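Local coordinates for protein gluconate kinase (Lactobacillus acidophilus, PDB 3LL3) that probably phosphorylates a sugar substrate at the expense of ATP, as a member of the FGGY family of carbohydrate kinases, at residues 188-191 with 192-195. Numbering follows the deposited sequence.
Sequences TWDQ and ELLD
Asp190 and Leu194 are joined where an extended loop turns into helix 191-197: the carbonyl O of Asp190 accepts from Leu194 N at 3.0 Å, and that of Gln191 from Asp195 N at 2.9 Å, the first two i to i+4 bonds of the helix. Within this first turn, Leu193 N lies too early to be met by such a bond, and the carboxylate of Asp190 serves it instead. With CG anti to its own backbone N (chi1 -172°), Asp190 carries OD2 forward to the first helical turn, where its anti lone pair takes Leu193 N at 3.0 Å with an N-H...O angle of 153°. This is a classic aspartate N-cap, in the FGGY N-terminal region and away from the substrate and nucleotide pockets; the short acidic side chain suits the position, since its negative charge probably also interacts favourably with the helix N-terminus. OD2 further touches CB of Glu192 at 3.3 Å, and the two acids, which would otherwise probably repel, share Lys123 of helix 116-124 through salt bridges. An alanine here would remove the acceptor, and is likely to leave Leu193 N without its cap and Lys123 with one carboxylate fewer. Leu194 sets its CD1 against CB of Trp189 at 3.6 Å, its branched apolar end suiting a buried place that Leu204 shares; the large Trp189 side chain also reaches Thr179 and Ile181. Leucine suits position 193 separately, packing on Phe116 and Ile120.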
# COMPACT_ATOMS: atom_id res chain seq x y z
N THR A 188 45.17 7.32 -1.99
CA THR A 188 45.51 8.22 -0.90
C THR A 188 44.47 9.35 -0.90
O THR A 188 43.57 9.35 -1.73
CB THR A 188 46.95 8.76 -1.02
OG1 THR A 188 47.28 9.49 0.17
CG2 THR A 188 47.10 9.62 -2.26
N TRP A 189 44.55 10.27 0.06
CA TRP A 189 43.57 11.35 0.15
C TRP A 189 43.50 12.13 -1.15
O TRP A 189 44.52 12.37 -1.78
CB TRP A 189 43.90 12.30 1.31
CG TRP A 189 44.13 11.59 2.61
CD1 TRP A 189 45.26 11.64 3.39
CD2 TRP A 189 43.23 10.70 3.27
NE1 TRP A 189 45.10 10.84 4.50
CE2 TRP A 189 43.86 10.25 4.45
CE3 TRP A 189 41.93 10.26 3.00
CZ2 TRP A 189 43.24 9.39 5.35
CZ3 TRP A 189 41.32 9.38 3.88
CH2 TRP A 189 41.97 8.96 5.04
N ASP A 190 42.29 12.51 -1.56
CA ASP A 190 42.08 13.30 -2.77
C ASP A 190 42.46 14.77 -2.47
O ASP A 190 41.82 15.41 -1.63
CB ASP A 190 40.62 13.20 -3.21
CG ASP A 190 40.37 13.83 -4.56
OD1 ASP A 190 40.37 13.10 -5.56
OD2 ASP A 190 40.21 15.08 -4.64
N GLN A 191 43.51 15.28 -3.13
CA GLN A 191 44.00 16.64 -2.82
C GLN A 191 42.96 17.74 -3.02
O GLN A 191 42.84 18.66 -2.21
CB GLN A 191 45.24 16.99 -3.62
CG GLN A 191 45.87 18.32 -3.15
CD GLN A 191 46.42 18.22 -1.73
OE1 GLN A 191 46.02 18.96 -0.84
NE2 GLN A 191 47.32 17.27 -1.52
N GLU A 192 42.23 17.65 -4.13
CA GLU A 192 41.14 18.56 -4.42
C GLU A 192 40.10 18.58 -3.29
O GLU A 192 39.65 19.64 -2.86
CB GLU A 192 40.49 18.16 -5.75
CG GLU A 192 39.49 19.14 -6.28
CD GLU A 192 39.01 18.79 -7.69
OE1 GLU A 192 39.57 17.84 -8.31
OE2 GLU A 192 38.08 19.47 -8.17
N LEU A 193 39.70 17.41 -2.80
CA LEU A 193 38.73 17.35 -1.70
C LEU A 193 39.30 17.91 -0.38
O LEU A 193 38.60 18.57 0.39
CB LEU A 193 38.18 15.92 -1.52
CG LEU A 193 37.30 15.36 -2.65
CD1 LEU A 193 36.88 13.92 -2.37
CD2 LEU A 193 36.06 16.25 -2.91
N LEU A 194 40.57 17.62 -0.11
CA LEU A 194 41.23 18.17 1.08
C LEU A 194 41.24 19.70 1.01
O LEU A 194 40.99 20.39 2.01
CB LEU A 194 42.68 17.66 1.18
CG LEU A 194 42.93 16.20 1.55
CD1 LEU A 194 44.42 15.90 1.44
CD2 LEU A 194 42.42 15.91 2.95
N ASP A 195 41.51 20.24 -0.17
CA ASP A 195 41.56 21.70 -0.33
C ASP A 195 40.20 22.35 -0.06
O ASP A 195 40.12 23.39 0.60
CB ASP A 195 42.13 22.07 -1.69
CG ASP A 195 43.63 21.80 -1.77
OD1 ASP A 195 44.27 21.61 -0.71
OD2 ASP A 195 44.17 21.75 -2.89